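PDB 2UVF: exopolygalacturonase from Yersinia enterocolitica, which hydrolyses polygalacturonate, the backbone of pectin, from its chain end as a family 28 glycoside hydrolase, probably releasing digalacturonate in the periplasm. Local coordinates for residues Pro352-Ile357 and Ala377-Gly382; His372-Ala377 and Phe398-Asp403; Arg330-Thr335 and Gly356-Glu361. One frame throughout, in Å; residues are numbered along the deposited sequence.

Contact 1: Pro352-Ile357 and Ala377-Gly382; sequences PAFHGI and ANNGDG. With ADA (alpha-D-galactopyranuronic acid), chain C; ADA (alpha-D-galactopyranuronic acid), chain B; SO4 (sulfate ion), chain I.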
loop_
_atom_site.group_PDB
_atom_site.type_symbol
_atom_site.label_atom_id
_atom_site.label_comp_id
_atom_site.label_asym_id
_atom_site.label_seq_id
_atom_site.Cartn_x
_atom_site.Cartn_y
_atom_site.Cartn_z
ATOM N N PRO A 352 5.625 -13.458 -3.408
ATOM C CA PRO A 352 5.463 -13.091 -4.806
ATOM C C PRO A 352 6.779 -13.343 -5.527
ATOM O O PRO A 352 7.842 -13.198 -4.920
ATOM C CB PRO A 352 5.173 -11.590 -4.729
ATOM C CG PRO A 352 5.996 -11.123 -3.556
ATOM C CD PRO A 352 5.872 -12.269 -2.559
ATOM N N ALA A 353 6.725 -13.721 -6.802
ATOM C CA ALA A 353 7.951 -13.853 -7.594
ATOM C C ALA A 353 8.593 -12.491 -7.903
ATOM O O ALA A 353 9.802 -12.388 -8.010
ATOM C CB ALA A 353 7.686 -14.666 -8.885
ATOM N N PHE A 354 7.786 -11.441 -7.998
ATOM C CA PHE A 354 8.284 -10.081 -8.239
ATOM C C PHE A 354 7.550 -9.157 -7.236
ATOM O O PHE A 354 7.844 -9.227 -6.016
ATOM C CB PHE A 354 8.092 -9.733 -9.718
ATOM C CG PHE A 354 8.731 -8.430 -10.176
ATOM C CD1 PHE A 354 9.961 -8.014 -9.717
ATOM C CD2 PHE A 354 8.075 -7.638 -11.109
ATOM C CE1 PHE A 354 10.542 -6.813 -10.175
ATOM C CE2 PHE A 354 8.647 -6.428 -11.569
ATOM C CZ PHE A 354 9.879 -6.019 -11.098
ATOM N N HIS A 355 6.572 -8.378 -7.703
ATOM C CA HIS A 355 5.815 -7.445 -6.853
ATOM C C HIS A 355 4.605 -8.145 -6.248
ATOM O O HIS A 355 4.229 -9.226 -6.684
ATOM C CB HIS A 355 5.286 -6.217 -7.639
ATOM C CG HIS A 355 6.336 -5.386 -8.324
ATOM N ND1 HIS A 355 7.550 -5.069 -7.750
ATOM C CD2 HIS A 355 6.313 -4.745 -9.514
ATOM C CE1 HIS A 355 8.240 -4.296 -8.567
ATOM N NE2 HIS A 355 7.506 -4.076 -9.641
ATOM N N GLY A 356 3.977 -7.496 -5.262
ATOM C CA GLY A 356 2.757 -8.003 -4.616
ATOM C C GLY A 356 1.548 -7.601 -5.433
ATOM O O GLY A 356 1.320 -8.137 -6.527
ATOM N N ILE A 357 0.801 -6.617 -4.929
ATOM C CA ILE A 357 -0.406 -6.117 -5.610
ATOM C C ILE A 357 -0.155 -4.840 -6.429
ATOM O O ILE A 357 0.319 -3.837 -5.901
ATOM C CB ILE A 357 -1.581 -5.952 -4.600
ATOM C CG1 ILE A 357 -1.982 -7.331 -4.067
ATOM C CG2 ILE A 357 -2.798 -5.243 -5.259
ATOM C CD1 ILE A 357 -2.815 -7.321 -2.863
ATOM N N ALA A 377 11.051 -10.991 0.137
ATOM C CA ALA A 377 11.042 -11.233 -1.300
ATOM C C ALA A 377 11.506 -9.991 -2.083
ATOM O O ALA A 377 10.891 -8.919 -1.974
ATOM C CB ALA A 377 9.668 -11.688 -1.740
ATOM N N ASN A 378 12.610 -10.130 -2.822
ATOM C CA ASN A 378 13.202 -9.004 -3.580
ATOM C C ASN A 378 12.185 -8.358 -4.517
ATOM O O ASN A 378 11.586 -9.036 -5.362
ATOM C CB ASN A 378 14.446 -9.443 -4.355
ATOM C CG ASN A 378 15.382 -8.270 -4.714
ATOM O OD1 ASN A 378 15.401 -7.223 -4.059
ATOM N ND2 ASN A 378 16.168 -8.455 -5.759
ATOM N N ASN A 379 11.996 -7.051 -4.326
ATOM C CA ASN A 379 10.996 -6.221 -5.017
ATOM C C ASN A 379 9.554 -6.560 -4.679
ATOM O O ASN A 379 8.625 -6.141 -5.389
ATOM C CB ASN A 379 11.210 -6.240 -6.535
ATOM C CG ASN A 379 12.638 -5.954 -6.905
ATOM O OD1 ASN A 379 13.285 -6.790 -7.522
ATOM N ND2 ASN A 379 13.165 -4.792 -6.472
ATOM N N GLY A 380 9.360 -7.299 -3.595
ATOM C CA GLY A 380 8.019 -7.701 -3.213
ATOM C C GLY A 380 7.345 -6.623 -2.400
ATOM O O GLY A 380 7.189 -6.771 -1.163
ATOM N N ASP A 381 6.961 -5.531 -3.069
ATOM C CA ASP A 381 6.256 -4.447 -2.371
ATOM C C ASP A 381 4.822 -4.866 -2.104
ATOM O O ASP A 381 4.317 -5.764 -2.767
ATOM C CB ASP A 381 6.384 -3.045 -3.034
ATOM C CG ASP A 381 6.355 -3.076 -4.530
ATOM O OD1 ASP A 381 5.696 -4.006 -5.092
ATOM O OD2 ASP A 381 6.976 -2.148 -5.140
ATOM N N GLY A 382 4.189 -4.240 -1.113
ATOM C CA GLY A 382 2.850 -4.656 -0.687
ATOM C C GLY A 382 1.794 -4.279 -1.710
ATOM O O GLY A 382 1.184 -5.148 -2.316
HETATM C C1 ADA C . 11.691 -0.712 -5.298
HETATM C C2 ADA C . 10.726 -1.405 -6.281
HETATM C C3 ADA C . 11.452 -1.473 -7.644
HETATM C C4 ADA C . 11.450 -0.036 -8.192
HETATM C C5 ADA C . 12.295 0.801 -7.213
HETATM C C6 ADA C . 12.308 2.291 -7.623
HETATM O O1 ADA C . 12.992 -1.363 -5.206
HETATM O O2 ADA C . 10.284 -2.664 -5.827
HETATM O O3 ADA C . 10.890 -2.452 -8.552
HETATM O O4 ADA C . 10.093 0.468 -8.121
HETATM O O5 ADA C . 11.835 0.652 -5.800
HETATM O O6B ADA C . 11.356 3.017 -7.236
HETATM O O6A ADA C . 13.272 2.702 -8.318
HETATM C C1 ADA B . 9.651 1.246 -9.260
HETATM C C2 ADA B . 8.264 1.811 -8.890
HETATM C C3 ADA B . 7.319 0.614 -8.665
HETATM C C4 ADA B . 7.240 -0.260 -9.955
HETATM C C5 ADA B . 8.656 -0.745 -10.339
HETATM C C6 ADA B . 8.819 -1.610 -11.619
HETATM O O2 ADA B . 8.337 2.669 -7.734
HETATM O O3 ADA B . 6.032 1.057 -8.242
HETATM O O4 ADA B . 6.647 0.460 -11.041
HETATM O O5 ADA B . 9.584 0.378 -10.438
HETATM O O6B ADA B . 9.726 -1.266 -12.409
HETATM O O6A ADA B . 8.065 -2.599 -11.790
HETATM S S SO4 I . 16.875 -4.008 -5.369
HETATM O O1 SO4 I . 16.328 -4.418 -4.077
HETATM O O2 SO4 I . 18.280 -3.663 -5.176
HETATM O O3 SO4 I . 16.787 -5.109 -6.327
HETATM O O4 SO4 I . 16.123 -2.858 -5.881
HETATM O O HOH W 1 9.785 -10.829 -5.165
#
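The carbonyl oxygen of Asn379 is gripped from two directions. His355 ND1 donates to Asn379 O over 2.8 Å in a nearly straight bond (169°) that lies in both the carbonyl plane and the imidazole plane. The weak backbone bond from Asp381 N closes the inverse gamma turn centred on Gly380. With ND1 thus committed as a donor, the ring's rotation is fixed and its far edge is presented to the bound digalacturonate: His355 NE2 donates to the carboxylate atom O6A of the chain B galacturonate at 2.7 Å, again almost in line. One imidazole therefore ties the turn to the sugar acid.

Phe354 backs it over one ring face. Its CG stands opposite the backbone N (chi1 -172°), which brings the phenyl ring over a face of the imidazole, offset toward the rim, and Phe354 CE1 rests 3.7 Å from Asn379 CB, with amide and phenyl planes steeply inclined. Asn379 OD1 itself is bound by Arg330. Asp381 OD1 stands 3.4 Å from His355 CB without bonding the ring, while OD2 receives a weak bond from O2 of the chain C sugar and lies close to the carboxylate of Glu384.

Farther on, Ile357 N donates to Gly382 O (3.0 Å), while Pro352 CD packs on Ala377 CB. The two loops lead into parallel strands 357-360 and 383-386 of the beta-helix, and helix 307-317 packs against Ala353.

Contact 2: His372-Ala377 and Phe398-Asp403; sequences HQTYDA and FDTGDD. With NI (nickel (II) ion), chain K; ADA (alpha-D-galactopyranuronic acid), chain C; SO4 (sulfate ion), chain G.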
loop_
_atom_site.group_PDB
_atom_site.type_symbol
_atom_site.label_atom_id
_atom_site.label_comp_id
_atom_site.label_asym_id
_atom_site.label_seq_id
_atom_site.Cartn_x
_atom_site.Cartn_y
_atom_site.Cartn_z
ATOM N N HIS A 372 -0.185 -8.807 4.258
ATOM C CA HIS A 372 0.952 -9.004 3.348
ATOM C C HIS A 372 2.079 -9.619 4.142
ATOM O O HIS A 372 2.551 -9.023 5.083
ATOM C CB HIS A 372 1.421 -7.659 2.716
ATOM C CG HIS A 372 0.290 -6.785 2.284
ATOM N ND1 HIS A 372 -0.180 -6.763 0.987
ATOM C CD2 HIS A 372 -0.520 -5.965 2.990
ATOM C CE1 HIS A 372 -1.221 -5.949 0.913
ATOM N NE2 HIS A 372 -1.448 -5.449 2.114
ATOM N N GLN A 373 2.489 -10.821 3.763
ATOM C CA GLN A 373 3.562 -11.516 4.429
ATOM C C GLN A 373 4.565 -11.978 3.358
ATOM O O GLN A 373 4.542 -13.134 2.895
ATOM C CB GLN A 373 3.002 -12.702 5.238
ATOM C CG GLN A 373 1.902 -12.373 6.287
ATOM C CD GLN A 373 1.335 -13.645 6.924
ATOM O OE1 GLN A 373 1.281 -14.701 6.283
ATOM N NE2 GLN A 373 0.932 -13.557 8.177
ATOM N N THR A 374 5.444 -11.057 2.964
ATOM C CA THR A 374 6.309 -11.259 1.807
ATOM C C THR A 374 7.743 -10.841 2.104
ATOM O O THR A 374 8.515 -10.634 1.186
ATOM C CB THR A 374 5.803 -10.501 0.551
ATOM O OG1 THR A 374 5.944 -9.087 0.734
ATOM C CG2 THR A 374 4.330 -10.802 0.273
ATOM N N TYR A 375 8.089 -10.713 3.385
ATOM C CA TYR A 375 9.454 -10.427 3.791
ATOM C C TYR A 375 10.212 -11.719 3.604
ATOM O O TYR A 375 9.717 -12.761 4.046
ATOM C CB TYR A 375 9.509 -10.000 5.266
ATOM C CG TYR A 375 10.894 -9.601 5.715
ATOM C CD1 TYR A 375 11.370 -8.319 5.474
ATOM C CD2 TYR A 375 11.736 -10.503 6.367
ATOM C CE1 TYR A 375 12.635 -7.945 5.849
ATOM C CE2 TYR A 375 12.992 -10.118 6.774
ATOM C CZ TYR A 375 13.429 -8.828 6.511
ATOM O OH TYR A 375 14.694 -8.419 6.886
ATOM N N ASP A 376 11.374 -11.701 2.946
ATOM C CA ASP A 376 11.986 -10.508 2.343
ATOM C C ASP A 376 12.158 -10.729 0.824
ATOM O O ASP A 376 13.269 -10.677 0.307
ATOM C CB ASP A 376 13.350 -10.248 2.996
ATOM C CG ASP A 376 13.868 -8.864 2.730
ATOM O OD1 ASP A 376 15.042 -8.593 3.069
ATOM O OD2 ASP A 376 13.109 -8.034 2.181
ATOM N N ALA A 377 11.051 -10.991 0.137
ATOM C CA ALA A 377 11.042 -11.233 -1.300
ATOM C C ALA A 377 11.506 -9.991 -2.083
ATOM O O ALA A 377 10.891 -8.919 -1.974
ATOM C CB ALA A 377 9.668 -11.688 -1.740
ATOM N N PHE A 398 1.123 -4.968 7.068
ATOM C CA PHE A 398 2.236 -4.983 6.077
ATOM C C PHE A 398 3.505 -5.544 6.707
ATOM O O PHE A 398 3.979 -5.023 7.702
ATOM C CB PHE A 398 2.543 -3.592 5.500
ATOM C CG PHE A 398 1.486 -3.050 4.589
ATOM C CD1 PHE A 398 1.519 -3.312 3.217
ATOM C CD2 PHE A 398 0.461 -2.252 5.091
ATOM C CE1 PHE A 398 0.522 -2.798 2.366
ATOM C CE2 PHE A 398 -0.510 -1.734 4.257
ATOM C CZ PHE A 398 -0.484 -2.010 2.895
ATOM N N ASP A 399 4.029 -6.623 6.115
ATOM C CA ASP A 399 5.374 -7.153 6.392
ATOM C C ASP A 399 5.902 -7.611 5.009
ATOM O O ASP A 399 5.577 -8.707 4.522
ATOM C CB ASP A 399 5.299 -8.318 7.406
ATOM C CG ASP A 399 6.630 -8.653 8.018
ATOM O OD1 ASP A 399 7.166 -7.804 8.757
ATOM O OD2 ASP A 399 7.139 -9.784 7.785
ATOM N N THR A 400 6.673 -6.747 4.359
ATOM C CA THR A 400 6.873 -6.851 2.916
ATOM C C THR A 400 8.360 -6.923 2.571
ATOM O O THR A 400 9.204 -6.515 3.352
ATOM C CB THR A 400 6.183 -5.659 2.181
ATOM O OG1 THR A 400 6.714 -4.426 2.669
ATOM C CG2 THR A 400 4.671 -5.652 2.406
ATOM N N GLY A 401 8.662 -7.455 1.390
ATOM C CA GLY A 401 10.024 -7.562 0.911
ATOM C C GLY A 401 10.559 -6.235 0.423
ATOM O O GLY A 401 11.771 -6.049 0.393
ATOM N N ASP A 402 9.661 -5.322 0.057
ATOM C CA ASP A 402 10.044 -3.987 -0.425
ATOM C C ASP A 402 9.151 -2.915 0.193
ATOM O O ASP A 402 8.745 -3.037 1.365
ATOM C CB ASP A 402 9.989 -3.937 -1.963
ATOM C CG ASP A 402 11.022 -2.995 -2.547
ATOM O OD1 ASP A 402 10.768 -1.776 -2.546
ATOM O OD2 ASP A 402 12.090 -3.470 -2.992
ATOM N N ASP A 403 8.844 -1.858 -0.568
ATOM C CA ASP A 403 8.041 -0.749 -0.040
ATOM C C ASP A 403 6.705 -1.344 0.369
ATOM O O ASP A 403 6.244 -2.285 -0.265
ATOM C CB ASP A 403 7.789 0.339 -1.096
ATOM C CG ASP A 403 9.069 1.031 -1.568
ATOM O OD1 ASP A 403 10.056 1.083 -0.779
ATOM O OD2 ASP A 403 9.076 1.561 -2.715
HETATM NI NI NI K . 13.285 -5.958 1.819
HETATM C C1 ADA C . 11.691 -0.712 -5.298
HETATM C C2 ADA C . 10.726 -1.405 -6.281
HETATM C C3 ADA C . 11.452 -1.473 -7.644
HETATM C C4 ADA C . 11.450 -0.036 -8.192
HETATM C C5 ADA C . 12.295 0.801 -7.213
HETATM C C6 ADA C . 12.308 2.291 -7.623
HETATM O O1 ADA C . 12.992 -1.363 -5.206
HETATM O O2 ADA C . 10.284 -2.664 -5.827
HETATM O O3 ADA C . 10.890 -2.452 -8.552
HETATM O O4 ADA C . 10.093 0.468 -8.121
HETATM O O5 ADA C . 11.835 0.652 -5.800
HETATM O O6B ADA C . 11.356 3.017 -7.236
HETATM O O6A ADA C . 13.272 2.702 -8.318
HETATM S S SO4 G . -0.940 -11.373 10.927
HETATM O O1 SO4 G . -2.368 -11.383 10.598
HETATM O O2 SO4 G . -0.754 -12.039 12.214
HETATM O O3 SO4 G . -0.120 -12.048 9.922
HETATM O O4 SO4 G . -0.503 -9.987 10.997
HETATM O O HOH W 2 6.508 -11.829 6.073
HETATM O O HOH W 3 15.040 -5.990 3.153
HETATM O O HOH W 4 11.692 -5.793 3.627
HETATM O O HOH W 5 14.883 -6.368 -0.065
#
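Strands 371-373 and 397-399 run parallel, pairing His372 with Phe398 and Gln373 with Asp399; Asp399 N donates to His372 O (3.0 Å), and Thr374 N returns an almost straight bond to Asp399 O (2.8 Å, 176°). On one face the side chains of His372 and Phe398 point the same way, their rings overlapping in an offset stack, centroids 4.3 Å apart and planes within 5°. Phe431 meets the phenyl ring in turn, the kind of aromatic stack well known in parallel beta-helices, and Asn396 bonds His372 NE2.

Past the strands a threonine hydroxyl continues the link. Thr374 OG1, set between its own backbone N and carbonyl carbon (chi1 69°), accepts from Gly401 N at 3.2 Å. Tyr375 meets Thr400 O at its ring edge, with CD1 3.5 Å from that oxygen. A cis peptide follows, joining Tyr375 to Asp376. In the glycan pocket, Asp402 OD2 accepts a hydrogen bond from O1 of the chain C galacturonate (3.2 Å).

Asp376 OD2 and Gly401 O each bind nickel at 2.1 Å, and three waters complete the observed shell. Asp376 OD2 and Gly401 O lie 3.0 Å apart, a closeness the shared cation makes acceptable: the metal's charge probably offsets the carboxylate and clips the two loops together.

Contact 3: Arg330-Thr335 and Gly356-Glu361; sequences RSSLMT and GIMNLE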
loop_
_atom_site.group_PDB
_atom_site.type_symbol
_atom_site.label_atom_id
_atom_site.label_comp_id
_atom_site.label_asym_id
_atom_site.label_seq_id
_atom_site.Cartn_x
_atom_site.Cartn_y
_atom_site.Cartn_z
ATOM N N ARG A 330 10.115 -11.704 -13.945
ATOM C CA ARG A 330 9.445 -12.441 -12.841
ATOM C C ARG A 330 7.996 -11.981 -12.738
ATOM O O ARG A 330 7.730 -10.790 -12.834
ATOM C CB ARG A 330 10.146 -12.181 -11.512
ATOM C CG ARG A 330 11.612 -12.499 -11.514
ATOM C CD ARG A 330 12.242 -12.209 -10.176
ATOM N NE ARG A 330 12.754 -10.845 -10.066
ATOM C CZ ARG A 330 12.696 -10.109 -8.956
ATOM N NH1 ARG A 330 12.101 -10.586 -7.856
ATOM N NH2 ARG A 330 13.206 -8.892 -8.949
ATOM N N SER A 331 7.069 -12.920 -12.565
ATOM C CA SER A 331 5.650 -12.598 -12.389
ATOM C C SER A 331 5.331 -11.960 -11.025
ATOM O O SER A 331 5.635 -12.525 -9.971
ATOM C CB SER A 331 4.788 -13.859 -12.550
ATOM O OG SER A 331 4.501 -14.167 -13.919
ATOM N N SER A 332 4.717 -10.781 -11.063
ATOM C CA SER A 332 4.112 -10.171 -9.880
ATOM C C SER A 332 2.920 -10.995 -9.420
ATOM O O SER A 332 2.439 -11.884 -10.144
ATOM C CB SER A 332 3.661 -8.744 -10.183
ATOM O OG SER A 332 4.786 -7.915 -10.279
ATOM N N LEU A 333 2.435 -10.717 -8.222
ATOM C CA LEU A 333 1.328 -11.500 -7.697
ATOM C C LEU A 333 -0.018 -11.119 -8.331
ATOM O O LEU A 333 -0.822 -11.981 -8.674
ATOM C CB LEU A 333 1.284 -11.397 -6.164
ATOM C CG LEU A 333 0.378 -12.434 -5.499
ATOM C CD1 LEU A 333 1.157 -13.336 -4.532
ATOM C CD2 LEU A 333 -0.819 -11.753 -4.848
ATOM N N MET A 334 -0.258 -9.823 -8.490
ATOM C CA MET A 334 -1.544 -9.341 -8.966
ATOM C C MET A 334 -1.319 -8.069 -9.753
ATOM O O MET A 334 -0.606 -7.192 -9.307
ATOM C CB MET A 334 -2.496 -9.071 -7.801
ATOM C CG MET A 334 -3.926 -8.862 -8.233
ATOM S SD MET A 334 -5.071 -8.473 -6.906
ATOM C CE MET A 334 -5.106 -10.011 -5.981
ATOM N N THR A 335 -1.910 -7.983 -10.938
ATOM C CA THR A 335 -1.801 -6.776 -11.744
ATOM C C THR A 335 -3.147 -6.437 -12.336
ATOM O O THR A 335 -3.616 -7.113 -13.230
ATOM C CB THR A 335 -0.743 -6.914 -12.869
ATOM O OG1 THR A 335 0.527 -7.228 -12.281
ATOM C CG2 THR A 335 -0.633 -5.617 -13.672
ATOM N N GLY A 356 3.977 -7.496 -5.262
ATOM C CA GLY A 356 2.757 -8.003 -4.616
ATOM C C GLY A 356 1.548 -7.601 -5.433
ATOM O O GLY A 356 1.320 -8.137 -6.527
ATOM N N ILE A 357 0.801 -6.617 -4.929
ATOM C CA ILE A 357 -0.406 -6.117 -5.610
ATOM C C ILE A 357 -0.155 -4.840 -6.429
ATOM O O ILE A 357 0.319 -3.837 -5.901
ATOM C CB ILE A 357 -1.581 -5.952 -4.600
ATOM C CG1 ILE A 357 -1.982 -7.331 -4.067
ATOM C CG2 ILE A 357 -2.798 -5.243 -5.259
ATOM C CD1 ILE A 357 -2.815 -7.321 -2.863
ATOM N N MET A 358 -0.473 -4.900 -7.723
ATOM C CA MET A 358 -0.285 -3.772 -8.637
ATOM C C MET A 358 -1.616 -3.255 -9.157
ATOM O O MET A 358 -2.463 -4.043 -9.586
ATOM C CB MET A 358 0.571 -4.164 -9.849
ATOM C CG MET A 358 2.000 -4.584 -9.539
ATOM S SD MET A 358 2.809 -5.178 -11.041
ATOM C CE MET A 358 2.970 -3.633 -11.962
ATOM N N ASN A 359 -1.788 -1.934 -9.090
ATOM C CA ASN A 359 -2.925 -1.235 -9.662
ATOM C C ASN A 359 -2.366 -0.259 -10.654
ATOM O O ASN A 359 -1.580 0.621 -10.293
ATOM C CB ASN A 359 -3.692 -0.455 -8.597
ATOM C CG ASN A 359 -4.323 -1.345 -7.588
ATOM O OD1 ASN A 359 -5.476 -1.736 -7.737
ATOM N ND2 ASN A 359 -3.554 -1.716 -6.560
ATOM N N LEU A 360 -2.736 -0.450 -11.914
ATOM C CA LEU A 360 -2.230 0.387 -12.989
ATOM C C LEU A 360 -3.413 1.070 -13.673
ATOM O O LEU A 360 -4.315 0.403 -14.181
ATOM C CB LEU A 360 -1.387 -0.443 -13.979
ATOM C CG LEU A 360 -0.069 -1.091 -13.489
ATOM C CD1 LEU A 360 0.582 -1.816 -14.622
ATOM C CD2 LEU A 360 0.933 -0.106 -12.833
ATOM N N GLU A 361 -3.417 2.401 -13.654
ATOM C CA GLU A 361 -4.464 3.151 -14.308
ATOM C C GLU A 361 -5.883 2.787 -13.831
ATOM O O GLU A 361 -6.799 2.782 -14.605
ATOM C CB GLU A 361 -4.318 3.083 -15.852
ATOM C CG GLU A 361 -3.331 4.069 -16.443
ATOM C CD GLU A 361 -3.140 3.974 -17.949
ATOM O OE1 GLU A 361 -3.771 4.704 -18.733
ATOM O OE2 GLU A 361 -2.321 3.167 -18.390
#
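Successive coils of a right-handed parallel beta-helix, the fold of family 28, meet here where strand 334-339 lies beside strand 357-360, Met334 pairing with Ile357 and Thr335 with Met358. Gly356 O takes two donors at the entry to the pair: Met334 N at 3.0 Å, and more weakly Leu333 N, whose bond is strongly bent and which also faces His355 O. The next link runs the other way, from Met358 N to Met334 O (2.8 Å), so the two strands exchange bonds in the usual parallel manner. A softer contact from Thr335 CA to Met358 O continues the ladder.

The thioether of Met358 gives one face its character. Its CG lies beside the backbone N (chi1 -63°) and the chain then bends at the last torsion (70°), laying the sulfur alongside the neighbouring strand. There Met358 SD is 3.3 Å from Thr335 OG1 and 3.5 Å from Ser332 OG. Both hydroxyls have polar partners of their own, Ser243 for the threonine and the backbone N of His355 for the serine, and the sulfur packs against both oxygens. Thr335 CG2 extends this patch to Leu360 CD1 at 4.1 Å. On the opposite face Met334 CB touches Ile357 CG1 at 4.2 Å.

Tyr230 of strand 228-230 packs against Thr335, Met358 and Leu360. Within the stacked coils, strand 245-247 pairs with 334-339, and strand 383-386 with 357-360.

Contact 1 is the link between the other two, sharing Ala377 with contact 2 and Gly356 and Ile357 with contact 3. Its centre lies about 7 Å from that of contact 2 and about 8 Å from that of contact 3, whereas contacts 2 and 3, whose centres are about 14 Å apart, do not touch. Probable backbone bonds join Gly382 N to Asp403 O (3.0 Å) and His355 O to Leu333 N (2.8 Å). Contacts 1 and 2 both reach the chain C galacturonate, the latter through Asp402; the side chain of Met358 in contact 3 stays about 5 Å from bound sugar.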